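Local coordinates for protein laminin subunit ALPHA-1 (Mus musculus, PDB 2JD4) that forms part of the basement membrane protein laminin-111 and, through this LG4-5 domain pair, probably fastens it to cell surfaces, at residues S30-P35 and S188-C193; T53-G58 and S164-I169; F202-G207 and G372-S377; A209-E214 and S365-L370; E227-S232 and R345-N350. The protein carries 4 engineered substitutions. One frame throughout, in Å; residues are numbered along the deposited sequence.

Contact 1. Residues S30-P35 and S188-C193; sequences SHLVLP and SAVDRC
The imidazole of H31 lies against S188, with ring atom CE1 3.6 Å from S188 CB and the backbone N of S188 over one ring face. A chi1 of 72° places CG between the backbone N and the carbonyl carbon, and so swings the ring back along the neighbouring chain. Its rotation has a polar stop as well, because ND1 is hydrogen-bonded to N29 O. A leucine in place of H31 would probably leave N29 O without its imidazole partner and take the flat cover off S188.

The backbones beneath form an antiparallel hydrogen-bonded pair, which joins the outermost strand 186-188 to strand 31-35. H31 N reaches S188 O at 3.1 Å, in the carbonyl plane. The return bond from S188 N to H31 O measures 3.2 Å, its donor tilted 22° from the plane of the H31 carbonyl. S188 O also receives a CA-H contact from S30, one residue before the bridge. At A189 the backbone turns to positive phi and psi, and the pairing ends. There S30 OG comes within 2.9 Å of A189 O while also being bonded to S27 N.

Beyond this bend V190 folds back over the strand, before the chain departs toward C193 and its disulfide with C168. V190 CG2 sits 3.4 Å from H31 O and meets L32 CD2 at 4.1 Å, the two side chains crossing at about a right angle.

Chemically, two backbone bonds do most of the polar work, while the ring of H31 and the methyls of V190 and L32 add apolar cover that probably limits the access of water to them.

Contact 2. Residues T53-G58 and S164-I169; sequences TFASSG and SIPACI
T53 and A167 press together through their CB atoms, 3.3 Å apart and closer than usual van der Waals contact. Beside this tight point T53 OG1 donates to P166 O over 2.8 Å, the donor tilted 31° from the carbonyl plane. OG1 stands opposite the backbone N (chi1 -178°), where it can also accept from A55 N and close an ST turn. One hydroxyl therefore ties the ST turn to the carbonyl of P166, the centre of an inverse gamma turn.

Packing stays close along the proline ring. A55 CB touches P166 CD at 3.5 Å, and S57 O approaches the same carbon. Further on, I165 CD1 lies 3.7 Å from G58 CA; a CB on G58 would collide with I165 CA, and the backbone angles of G58 also call for glycine.

The looser side is hydrated. Water 1 accepts from F54 N at 2.7 Å and donates to P166 O, so linking the F54 amide to the carbonyl that T53 OG1 also holds, next to the partly exposed A55 and P166.

The chain has no helices. The 53-58 segment connects strand 44-53 to strand 58-64, which belong to different sheets of the first laminin G domain, and meets the entry to strand 167-174, while P166 also packs on H376 of the second domain.

Contact 3. Residues F202-G207 and G372-S377; sequences FFEGSG and GVFPHS
G372 O is gripped from two directions: E204 N donates to it over 3.2 Å, and water 2 donates over 2.7 Å. The same water accepts from G205 N and G207 N, so three backbone groups meet at one water. Nearby S206 OG donates over 2.6 Å to E204 OE1, which receives it on the lone pair turned away from OE2. G372 CA lies against S206 OG; a CB there would run into that hydroxyl, and the positive phi also favours glycine.

The strands pair through F374 N and F202 O, 2.9 Å apart and nearly straight at 162°. A further bond, from F202 N to S377 O, is weak.

Aromatic groups occupy both sides of this ladder. On one, V373 CG1 stands over a face of the F203 ring, 4.0 Å from its centroid and 14° off the normal, while CG2 reaches ring atom CD2 at 3.6 Å. On the other, the F202 and F374 rings lie side by side, pointing the same way. E204, with CG wedged between N and C of its own backbone (chi1 74°) and the chain extended beyond, brings OE2 to the edge of F374 at CE1 (3.7 Å). F202 and F203 continue onto C347 and V348 of the next strand.

Past F374 a type II turn runs to S377, closed by S377 N to F374 O. Antiparallel strands that turn corners, here at G205-S206 and at G372, and pass to a different sheet or face are consistent with the beta sandwich of a laminin G domain.

Contact 4. Residues A209-E214 and S365-L370; sequences AALVKE and SRAFDL
The F368 ring is clasped between A210 and K213. A210 CB sits over one face, 4.1 Å from the ring centroid, and K213 CB over the opposite face at 3.8 Å, both CH-pi contacts. A chi1 of 63° tucks CG of F368 in beside both backbone neighbours of CA and brings the ring in between A210 and K213. The K213 and F368 side chains cross at about a right angle; the extended lysine then leads off, so its methylenes do the touching.

Outside this clasp the contacts are aliphatic. L211 CD1 meets A367 CB at 3.5 Å, and A209 CB meets L370 CD1 at 3.7 Å; L211 also reaches L362 and L364.

Backbone bonds frame the apolar part. A210 N donates to D369 O over 2.9 Å, and A210 O accepts from F368 N over 3.0 Å, which lies almost directly in line with the carbonyl (C=O...N 175°). One alanine thus both gives and takes.

At the polar edge the carboxylate of D369 turns to other partners, OD2 to Y208 OH and OD1 to Q371 NE2. Strand 207-212 is flanked by 369-374 and by 322-326, a run of antiparallel neighbours such as makes up one layer of the laminin G beta sandwich.

Contact 5. Residues E227-S232 and R345-N350; sequences EFRTTS and RGCVRN
E227 faces R349 and N350 across two antiparallel strands, and the backbone bonds come first. E227 N and R349 O pair at 3.0 Å, with R349 N returning to E227 O at 2.9 Å. R229 and C347 repeat the reciprocal pair of hydrogen bonds two residues on. CA-H groups of V348 and F228 between these pairs, and of G346 beyond them, point at carbonyl oxygens. Strands 227-230 and 347-350 run at 164°, close to antiparallel.

Charged and polar side chains form the second group. The carboxylate of E227 divides its oxygens: OE2 accepts from N350 ND2 at 2.7 Å, met from above the carboxylate plane, and OE1 makes a long salt bridge of 3.6 Å to R349 NH1, lying in plane at the guanidinium edge. R349 has other partners too, a salt bridge to E382 and a cation-pi contact with W285. A leucine at E227 would probably leave N350 ND2 without this acceptor and R349 with one carboxylate fewer. At the far end T230 OG1, trans to its own N (chi1 -179°), donates to R345 O over 2.7 Å and accepts from S232 N, closing an ST turn; R345 O also accepts a hydrogen bond from water 3, which in turn accepts from T231 N.

Apolar contact is slight. E227 CB packs on R349 CD at 3.6 Å, and R229 CG lies along C347 CB. G346 is glycine for cause, since a CB would strike R229 O.

The chemistry implies a pairing held mainly by backbone, overlaid at one end by a charge cluster and at the other by a hydroxyl-held carbonyl with a bridging water, with the C347-C378 disulfide fixing the strand between them.

In the fold
Contacts 1 and 2 belong to the first laminin G domain, and contact 2 is nested within the loop closed by contact 1; the C193-C168 disulfide joins them, SG to SG 2.0 Å. Contacts 3, 4 and 5 lie in the second domain. Contact 3 shares strand 369-374 with contact 4 and neighbours contact 5 through F203 N and G346 O, 2.8 Å apart; centres of 3 and 5 are about 10 Å apart. The domains meet in part where contact 3 approaches both first-domain contacts: P166 CB to H376 CB 3.6 Å, and D191 OD1 to F374 CE2 3.6 Å. None of the segments contains a magnesium ligand such as D70, D139, D246 or D319.

Contact 1. Residues S30-P35 and S188-C193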
# COMPACT_ATOMS: atom_id res chain seq x y z
N SER A 30 -4.83 7.78 -5.98
CA SER A 30 -4.20 8.99 -5.47
C SER A 30 -3.42 9.58 -6.65
O SER A 30 -2.70 8.86 -7.33
CB SER A 30 -3.22 8.66 -4.34
OG SER A 30 -3.86 7.97 -3.29
N HIS A 31 -3.56 10.88 -6.89
CA HIS A 31 -2.84 11.51 -7.99
C HIS A 31 -2.94 13.03 -7.98
O HIS A 31 -3.72 13.61 -7.23
CB HIS A 31 -3.41 11.01 -9.33
CG HIS A 31 -4.77 11.58 -9.64
ND1 HIS A 31 -5.91 11.17 -8.98
CD2 HIS A 31 -5.14 12.61 -10.44
CE1 HIS A 31 -6.93 11.93 -9.36
NE2 HIS A 31 -6.48 12.80 -10.25
N LEU A 32 -2.14 13.65 -8.84
CA LEU A 32 -2.15 15.09 -9.05
C LEU A 32 -2.25 15.26 -10.57
O LEU A 32 -1.63 14.50 -11.32
CB LEU A 32 -0.84 15.75 -8.59
CG LEU A 32 -0.46 15.83 -7.11
CD1 LEU A 32 0.87 16.56 -6.98
CD2 LEU A 32 -1.55 16.55 -6.32
N VAL A 33 -3.03 16.22 -11.03
CA VAL A 33 -3.15 16.50 -12.45
C VAL A 33 -2.47 17.86 -12.60
O VAL A 33 -2.96 18.87 -12.08
CB VAL A 33 -4.61 16.58 -12.91
CG1 VAL A 33 -4.67 16.97 -14.39
CG2 VAL A 33 -5.30 15.23 -12.69
N LEU A 34 -1.33 17.87 -13.27
CA LEU A 34 -0.55 19.09 -13.45
C LEU A 34 -0.59 19.65 -14.86
O LEU A 34 -0.50 18.91 -15.85
CB LEU A 34 0.90 18.82 -13.06
CG LEU A 34 1.16 18.21 -11.68
CD1 LEU A 34 2.65 18.02 -11.48
CD2 LEU A 34 0.60 19.12 -10.59
N PRO A 35 -0.71 20.98 -14.99
CA PRO A 35 -0.76 21.64 -16.30
C PRO A 35 0.61 21.66 -16.96
O PRO A 35 1.62 21.79 -16.28
CB PRO A 35 -1.23 23.06 -15.97
CG PRO A 35 -1.65 23.02 -14.51
CD PRO A 35 -0.78 21.97 -13.90
N SER A 188 -6.65 13.93 -6.02
CA SER A 188 -7.44 13.04 -5.20
C SER A 188 -6.57 12.21 -4.28
O SER A 188 -5.54 11.68 -4.69
CB SER A 188 -8.30 12.12 -6.07
OG SER A 188 -8.96 11.15 -5.26
N ALA A 189 -6.98 12.14 -3.01
CA ALA A 189 -6.33 11.35 -1.98
C ALA A 189 -4.81 11.42 -1.84
O ALA A 189 -4.15 10.39 -1.74
CB ALA A 189 -6.75 9.88 -2.13
N VAL A 190 -4.26 12.63 -1.82
CA VAL A 190 -2.82 12.76 -1.67
C VAL A 190 -2.52 13.20 -0.23
O VAL A 190 -3.37 13.82 0.42
CB VAL A 190 -2.26 13.79 -2.68
CG1 VAL A 190 -0.78 14.01 -2.44
CG2 VAL A 190 -2.47 13.28 -4.11
N ASP A 191 -1.34 12.87 0.28
CA ASP A 191 -0.98 13.27 1.64
C ASP A 191 0.50 13.66 1.70
O ASP A 191 1.17 13.73 0.66
CB ASP A 191 -1.28 12.13 2.62
CG ASP A 191 -1.78 12.63 3.97
OD1 ASP A 191 -2.54 11.90 4.62
OD2 ASP A 191 -1.41 13.76 4.39
N ARG A 192 1.01 13.92 2.90
CA ARG A 192 2.40 14.31 3.10
C ARG A 192 3.30 13.12 3.40
O ARG A 192 2.82 12.07 3.81
CB ARG A 192 2.49 15.31 4.25
CG ARG A 192 1.48 16.44 4.13
CD ARG A 192 0.95 16.83 5.50
NE ARG A 192 1.57 18.04 6.00
CZ ARG A 192 1.31 18.58 7.19
NH1 ARG A 192 0.44 18.00 8.00
NH2 ARG A 192 1.91 19.70 7.55
N CYS A 193 4.60 13.29 3.19
CA CYS A 193 5.57 12.23 3.44
C CYS A 193 6.30 12.44 4.76
O CYS A 193 6.64 13.57 5.10
CB CYS A 193 6.63 12.20 2.35
SG CYS A 193 6.05 12.42 0.65

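Contact 2. Residues T53-G58 and S164-I169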
# COMPACT_ATOMS: atom_id res chain seq x y z
N THR A 53 10.55 4.91 -2.20
CA THR A 53 9.50 3.90 -2.06
C THR A 53 9.95 2.52 -1.58
O THR A 53 11.12 2.17 -1.66
CB THR A 53 8.80 3.73 -3.42
OG1 THR A 53 7.73 2.77 -3.31
CG2 THR A 53 9.80 3.24 -4.47
N PHE A 54 8.99 1.73 -1.08
CA PHE A 54 9.24 0.36 -0.63
C PHE A 54 8.37 -0.56 -1.50
O PHE A 54 8.46 -1.78 -1.41
CB PHE A 54 8.82 0.16 0.83
CG PHE A 54 9.70 0.86 1.84
CD1 PHE A 54 9.28 2.04 2.44
CD2 PHE A 54 10.91 0.30 2.22
CE1 PHE A 54 10.06 2.67 3.41
CE2 PHE A 54 11.70 0.91 3.20
CZ PHE A 54 11.28 2.10 3.79
N ALA A 55 7.54 0.05 -2.35
CA ALA A 55 6.61 -0.70 -3.19
C ALA A 55 7.20 -1.50 -4.34
O ALA A 55 8.32 -1.25 -4.78
CB ALA A 55 5.54 0.26 -3.73
N SER A 56 6.44 -2.46 -4.83
CA SER A 56 6.93 -3.27 -5.94
C SER A 56 6.33 -2.81 -7.27
O SER A 56 6.92 -3.04 -8.32
CB SER A 56 6.60 -4.75 -5.71
OG SER A 56 5.21 -4.99 -5.83
N SER A 57 5.17 -2.15 -7.24
CA SER A 57 4.55 -1.71 -8.48
C SER A 57 3.69 -0.45 -8.37
O SER A 57 3.18 -0.13 -7.29
CB SER A 57 3.67 -2.83 -9.04
OG SER A 57 2.53 -3.03 -8.22
N GLY A 58 3.52 0.23 -9.50
CA GLY A 58 2.71 1.44 -9.53
C GLY A 58 3.01 2.38 -10.69
O GLY A 58 4.12 2.36 -11.25
N SER A 164 -2.19 3.65 -8.39
CA SER A 164 -1.27 4.64 -7.83
C SER A 164 -0.04 4.04 -7.14
O SER A 164 -0.15 3.09 -6.37
CB SER A 164 -2.03 5.53 -6.84
OG SER A 164 -1.16 6.46 -6.23
N ILE A 165 1.13 4.61 -7.42
CA ILE A 165 2.38 4.15 -6.82
C ILE A 165 2.48 4.55 -5.34
O ILE A 165 2.28 5.71 -5.00
CB ILE A 165 3.61 4.75 -7.59
CG1 ILE A 165 4.93 4.26 -6.97
CG2 ILE A 165 3.58 6.26 -7.53
CD1 ILE A 165 5.32 2.86 -7.38
N PRO A 166 2.76 3.58 -4.45
CA PRO A 166 2.88 3.90 -3.02
C PRO A 166 4.27 4.47 -2.80
O PRO A 166 5.20 3.73 -2.49
CB PRO A 166 2.72 2.53 -2.33
CG PRO A 166 2.03 1.68 -3.37
CD PRO A 166 2.69 2.12 -4.64
N ALA A 167 4.42 5.77 -2.99
CA ALA A 167 5.72 6.40 -2.84
C ALA A 167 5.61 7.91 -2.63
O ALA A 167 4.57 8.50 -2.90
CB ALA A 167 6.59 6.13 -4.07
N CYS A 168 6.71 8.50 -2.18
CA CYS A 168 6.81 9.93 -1.97
C CYS A 168 7.54 10.48 -3.19
O CYS A 168 8.56 9.93 -3.60
CB CYS A 168 7.62 10.25 -0.72
SG CYS A 168 7.74 12.04 -0.39
N ILE A 169 7.02 11.56 -3.76
CA ILE A 169 7.66 12.16 -4.92
C ILE A 169 7.95 13.63 -4.64
O ILE A 169 7.10 14.36 -4.15
CB ILE A 169 6.76 12.06 -6.17
CG1 ILE A 169 6.48 10.59 -6.49
CG2 ILE A 169 7.46 12.70 -7.36
CD1 ILE A 169 5.57 10.39 -7.70
O HOH W 1 6.49 2.46 -0.21

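Contact 3. Residues F202-G207 and G372-S377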
# COMPACT_ATOMS: atom_id res chain seq x y z
N PHE A 202 0.43 2.80 8.32
CA PHE A 202 0.16 3.42 9.61
C PHE A 202 -1.33 3.48 9.97
O PHE A 202 -2.16 3.83 9.12
CB PHE A 202 0.73 4.84 9.64
CG PHE A 202 0.60 5.52 10.97
CD1 PHE A 202 1.16 4.95 12.11
CD2 PHE A 202 -0.07 6.74 11.09
CE1 PHE A 202 1.07 5.58 13.35
CE2 PHE A 202 -0.17 7.38 12.33
CZ PHE A 202 0.40 6.80 13.46
N PHE A 203 -1.64 3.13 11.22
CA PHE A 203 -3.00 3.15 11.77
C PHE A 203 -2.89 4.11 12.97
O PHE A 203 -2.23 3.79 13.95
CB PHE A 203 -3.41 1.76 12.27
CG PHE A 203 -3.63 0.74 11.18
CD1 PHE A 203 -2.56 0.19 10.48
CD2 PHE A 203 -4.92 0.28 10.90
CE1 PHE A 203 -2.76 -0.79 9.51
CE2 PHE A 203 -5.14 -0.70 9.94
CZ PHE A 203 -4.06 -1.25 9.24
N GLU A 204 -3.54 5.26 12.89
CA GLU A 204 -3.46 6.26 13.97
C GLU A 204 -4.21 5.95 15.26
O GLU A 204 -4.00 6.64 16.27
CB GLU A 204 -3.88 7.64 13.45
CG GLU A 204 -5.38 7.81 13.23
CD GLU A 204 -5.73 9.16 12.62
OE1 GLU A 204 -6.93 9.51 12.58
OE2 GLU A 204 -4.81 9.88 12.17
N GLY A 205 -5.10 4.96 15.24
CA GLY A 205 -5.84 4.59 16.44
C GLY A 205 -7.27 5.11 16.51
O GLY A 205 -7.92 4.98 17.55
N SER A 206 -7.76 5.69 15.42
CA SER A 206 -9.10 6.25 15.40
C SER A 206 -10.12 5.53 14.52
O SER A 206 -11.32 5.71 14.71
CB SER A 206 -9.04 7.71 14.95
OG SER A 206 -8.67 7.79 13.58
N GLY A 207 -9.65 4.73 13.56
CA GLY A 207 -10.59 4.07 12.68
C GLY A 207 -10.33 2.64 12.25
O GLY A 207 -10.11 1.77 13.09
N GLY A 372 -8.80 6.93 9.23
CA GLY A 372 -7.63 6.96 10.10
C GLY A 372 -6.57 5.91 9.81
O GLY A 372 -5.87 5.46 10.71
N VAL A 373 -6.46 5.53 8.54
CA VAL A 373 -5.47 4.53 8.10
C VAL A 373 -4.77 5.09 6.87
O VAL A 373 -5.42 5.69 6.01
CB VAL A 373 -6.15 3.19 7.74
CG1 VAL A 373 -5.10 2.19 7.26
CG2 VAL A 373 -6.89 2.65 8.96
N PHE A 374 -3.46 4.88 6.77
CA PHE A 374 -2.67 5.42 5.67
C PHE A 374 -1.83 4.32 5.01
O PHE A 374 -0.64 4.18 5.28
CB PHE A 374 -1.80 6.56 6.21
CG PHE A 374 -2.58 7.57 7.03
CD1 PHE A 374 -2.90 7.31 8.36
CD2 PHE A 374 -3.03 8.74 6.45
CE1 PHE A 374 -3.66 8.21 9.10
CE2 PHE A 374 -3.80 9.65 7.18
CZ PHE A 374 -4.12 9.38 8.51
N PRO A 375 -2.44 3.54 4.11
CA PRO A 375 -1.75 2.45 3.42
C PRO A 375 -0.40 2.75 2.81
O PRO A 375 -0.25 3.71 2.05
CB PRO A 375 -2.78 1.96 2.39
CG PRO A 375 -3.69 3.11 2.22
CD PRO A 375 -3.80 3.72 3.58
N HIS A 376 0.57 1.92 3.18
CA HIS A 376 1.94 1.99 2.67
C HIS A 376 2.79 3.13 3.23
O HIS A 376 3.98 3.23 2.91
CB HIS A 376 1.92 2.05 1.14
CG HIS A 376 1.19 0.90 0.50
ND1 HIS A 376 1.59 -0.41 0.65
CD2 HIS A 376 0.07 0.86 -0.25
CE1 HIS A 376 0.75 -1.21 0.00
NE2 HIS A 376 -0.18 -0.46 -0.55
N SER A 377 2.20 3.98 4.07
CA SER A 377 2.95 5.08 4.68
C SER A 377 3.04 4.85 6.19
O SER A 377 2.04 4.94 6.89
CB SER A 377 2.26 6.41 4.37
OG SER A 377 3.00 7.50 4.89
O HOH W 2 -6.85 4.15 12.91

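Contact 4. Residues A209-E214 and S365-L370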
# COMPACT_ATOMS: atom_id res chain seq x y z
N ALA A 209 -9.87 -0.09 8.29
CA ALA A 209 -9.83 -0.24 6.84
C ALA A 209 -10.68 -1.47 6.53
O ALA A 209 -10.51 -2.51 7.18
CB ALA A 209 -8.40 -0.46 6.36
N ALA A 210 -11.60 -1.35 5.57
CA ALA A 210 -12.47 -2.48 5.19
C ALA A 210 -12.18 -2.92 3.76
O ALA A 210 -12.18 -2.10 2.83
CB ALA A 210 -13.94 -2.09 5.35
N LEU A 211 -11.94 -4.22 3.58
CA LEU A 211 -11.61 -4.80 2.27
C LEU A 211 -12.58 -5.92 1.82
O LEU A 211 -13.22 -6.57 2.64
CB LEU A 211 -10.19 -5.38 2.32
CG LEU A 211 -8.96 -4.47 2.29
CD1 LEU A 211 -9.12 -3.30 3.24
CD2 LEU A 211 -7.74 -5.29 2.66
N VAL A 212 -12.63 -6.14 0.51
CA VAL A 212 -13.48 -7.17 -0.09
C VAL A 212 -14.96 -6.91 0.17
O VAL A 212 -15.60 -7.62 0.95
CB VAL A 212 -13.12 -8.57 0.44
CG1 VAL A 212 -13.75 -9.64 -0.45
CG2 VAL A 212 -11.61 -8.75 0.50
N LYS A 213 -15.49 -5.89 -0.48
CA LYS A 213 -16.88 -5.52 -0.32
C LYS A 213 -17.85 -6.62 -0.77
O LYS A 213 -18.95 -6.74 -0.24
CB LYS A 213 -17.17 -4.22 -1.08
CG LYS A 213 -18.52 -3.61 -0.77
CD LYS A 213 -18.69 -2.26 -1.45
CE LYS A 213 -20.01 -1.60 -1.07
NZ LYS A 213 -20.17 -0.27 -1.72
N GLU A 214 -17.43 -7.42 -1.75
CA GLU A 214 -18.30 -8.49 -2.24
C GLU A 214 -18.41 -9.65 -1.24
O GLU A 214 -19.28 -10.51 -1.39
CB GLU A 214 -17.80 -9.01 -3.60
CG GLU A 214 -16.46 -9.74 -3.57
CD GLU A 214 -15.26 -8.79 -3.55
OE1 GLU A 214 -14.12 -9.29 -3.69
OE2 GLU A 214 -15.46 -7.57 -3.39
N SER A 365 -4.49 -0.33 0.09
CA SER A 365 -4.82 0.84 -0.73
C SER A 365 -6.13 0.60 -1.50
O SER A 365 -6.70 1.54 -2.07
CB SER A 365 -3.69 1.16 -1.71
OG SER A 365 -3.50 0.12 -2.64
N ARG A 366 -6.59 -0.64 -1.50
CA ARG A 366 -7.82 -1.02 -2.21
C ARG A 366 -9.06 -1.02 -1.32
O ARG A 366 -10.14 -1.42 -1.76
CB ARG A 366 -7.67 -2.42 -2.82
CG ARG A 366 -6.46 -2.59 -3.72
CD ARG A 366 -6.34 -4.04 -4.17
NE ARG A 366 -7.53 -4.48 -4.89
CZ ARG A 366 -7.81 -5.74 -5.18
NH1 ARG A 366 -6.98 -6.71 -4.80
NH2 ARG A 366 -8.91 -6.04 -5.85
N ALA A 367 -8.91 -0.60 -0.07
CA ALA A 367 -10.03 -0.57 0.86
C ALA A 367 -11.19 0.24 0.29
O ALA A 367 -10.98 1.27 -0.34
CB ALA A 367 -9.58 0.03 2.20
N PHE A 368 -12.42 -0.23 0.49
CA PHE A 368 -13.59 0.49 -0.01
C PHE A 368 -14.10 1.50 1.02
O PHE A 368 -14.87 2.40 0.69
CB PHE A 368 -14.70 -0.49 -0.43
CG PHE A 368 -15.25 -1.34 0.70
CD1 PHE A 368 -16.27 -0.85 1.52
CD2 PHE A 368 -14.79 -2.64 0.91
CE1 PHE A 368 -16.82 -1.64 2.53
CE2 PHE A 368 -15.33 -3.43 1.92
CZ PHE A 368 -16.35 -2.94 2.73
N ASP A 369 -13.64 1.35 2.26
CA ASP A 369 -14.00 2.24 3.36
C ASP A 369 -12.74 2.32 4.22
O ASP A 369 -12.25 1.31 4.72
CB ASP A 369 -15.16 1.66 4.17
CG ASP A 369 -15.71 2.64 5.19
OD1 ASP A 369 -15.25 3.81 5.22
OD2 ASP A 369 -16.61 2.26 5.97
N LEU A 370 -12.21 3.53 4.36
CA LEU A 370 -10.97 3.78 5.07
C LEU A 370 -11.10 4.99 6.00
O LEU A 370 -11.52 6.06 5.57
CB LEU A 370 -9.87 4.04 4.04
CG LEU A 370 -8.39 4.17 4.41
CD1 LEU A 370 -7.80 2.79 4.62
CD2 LEU A 370 -7.64 4.87 3.27

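Contact 5. Residues E227-S232 and R345-N350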
# COMPACT_ATOMS: atom_id res chain seq x y z
N GLU A 227 2.81 -8.90 9.87
CA GLU A 227 3.82 -8.38 10.79
C GLU A 227 3.24 -7.10 11.35
O GLU A 227 2.57 -6.35 10.63
CB GLU A 227 5.12 -8.06 10.05
CG GLU A 227 5.82 -9.25 9.45
CD GLU A 227 7.07 -8.85 8.69
OE1 GLU A 227 7.93 -8.17 9.29
OE2 GLU A 227 7.20 -9.21 7.50
N PHE A 228 3.47 -6.84 12.63
CA PHE A 228 2.94 -5.63 13.24
C PHE A 228 3.92 -5.03 14.23
O PHE A 228 4.78 -5.72 14.76
CB PHE A 228 1.62 -5.95 13.95
CG PHE A 228 1.78 -6.73 15.24
CD1 PHE A 228 2.07 -6.08 16.43
CD2 PHE A 228 1.64 -8.12 15.25
CE1 PHE A 228 2.22 -6.80 17.62
CE2 PHE A 228 1.79 -8.85 16.43
CZ PHE A 228 2.09 -8.18 17.63
N ARG A 229 3.79 -3.73 14.47
CA ARG A 229 4.61 -3.01 15.43
C ARG A 229 3.66 -2.04 16.10
O ARG A 229 2.80 -1.44 15.45
CB ARG A 229 5.75 -2.23 14.74
CG ARG A 229 5.32 -1.03 13.91
CD ARG A 229 6.51 -0.16 13.52
NE ARG A 229 7.12 0.53 14.66
CZ ARG A 229 6.57 1.56 15.29
NH1 ARG A 229 5.40 2.04 14.90
NH2 ARG A 229 7.19 2.12 16.33
N THR A 230 3.79 -1.89 17.41
CA THR A 230 2.90 -1.00 18.14
C THR A 230 3.46 -0.61 19.49
O THR A 230 4.33 -1.30 20.03
CB THR A 230 1.51 -1.67 18.36
OG1 THR A 230 0.63 -0.78 19.05
CG2 THR A 230 1.67 -2.95 19.16
N THR A 231 2.98 0.51 20.02
CA THR A 231 3.39 0.99 21.34
C THR A 231 2.15 1.12 22.22
O THR A 231 2.11 1.91 23.16
CB THR A 231 4.09 2.37 21.26
OG1 THR A 231 3.20 3.34 20.69
CG2 THR A 231 5.35 2.27 20.42
N SER A 232 1.12 0.32 21.90
CA SER A 232 -0.14 0.31 22.64
C SER A 232 -0.46 -1.13 23.07
O SER A 232 -0.10 -2.09 22.38
CB SER A 232 -1.28 0.86 21.78
OG SER A 232 -2.52 0.75 22.45
N ARG A 345 -3.23 0.99 16.84
CA ARG A 345 -2.36 2.14 16.62
C ARG A 345 -0.95 1.58 16.43
O ARG A 345 -0.41 0.94 17.32
CB ARG A 345 -2.35 3.12 17.80
CG ARG A 345 -1.40 4.30 17.56
CD ARG A 345 -1.42 5.32 18.68
NE ARG A 345 -0.37 6.32 18.49
CZ ARG A 345 -0.37 7.26 17.55
NH1 ARG A 345 -1.38 7.35 16.70
NH2 ARG A 345 0.65 8.11 17.45
N GLY A 346 -0.38 1.82 15.25
CA GLY A 346 0.95 1.31 14.93
C GLY A 346 0.99 1.01 13.44
O GLY A 346 0.27 1.63 12.66
N CYS A 347 1.84 0.07 13.01
CA CYS A 347 1.89 -0.27 11.59
C CYS A 347 1.77 -1.78 11.37
O CYS A 347 2.12 -2.59 12.24
CB CYS A 347 3.20 0.24 10.93
SG CYS A 347 3.50 2.04 11.04
N VAL A 348 1.25 -2.14 10.20
CA VAL A 348 1.09 -3.53 9.79
C VAL A 348 1.71 -3.67 8.39
O VAL A 348 1.57 -2.78 7.55
CB VAL A 348 -0.40 -3.93 9.73
CG1 VAL A 348 -0.57 -5.30 9.09
CG2 VAL A 348 -0.99 -3.90 11.13
N ARG A 349 2.40 -4.79 8.15
CA ARG A 349 3.05 -5.02 6.86
C ARG A 349 2.91 -6.49 6.46
O ARG A 349 2.70 -7.35 7.31
CB ARG A 349 4.53 -4.65 6.96
CG ARG A 349 5.47 -5.84 7.09
CD ARG A 349 6.71 -5.58 7.95
NE ARG A 349 7.42 -4.36 7.62
CZ ARG A 349 8.63 -4.05 8.10
NH1 ARG A 349 9.27 -4.87 8.91
NH2 ARG A 349 9.19 -2.89 7.77
N ASN A 350 3.04 -6.75 5.16
CA ASN A 350 2.95 -8.11 4.62
C ASN A 350 1.73 -8.90 5.08
O ASN A 350 1.86 -10.04 5.54
CB ASN A 350 4.23 -8.88 4.97
CG ASN A 350 5.47 -8.29 4.32
OD1 ASN A 350 5.46 -7.98 3.13
ND2 ASN A 350 6.54 -8.13 5.10
O HOH W 3 1.56 2.59 18.48
O HOH W 4 -3.18 -0.42 19.36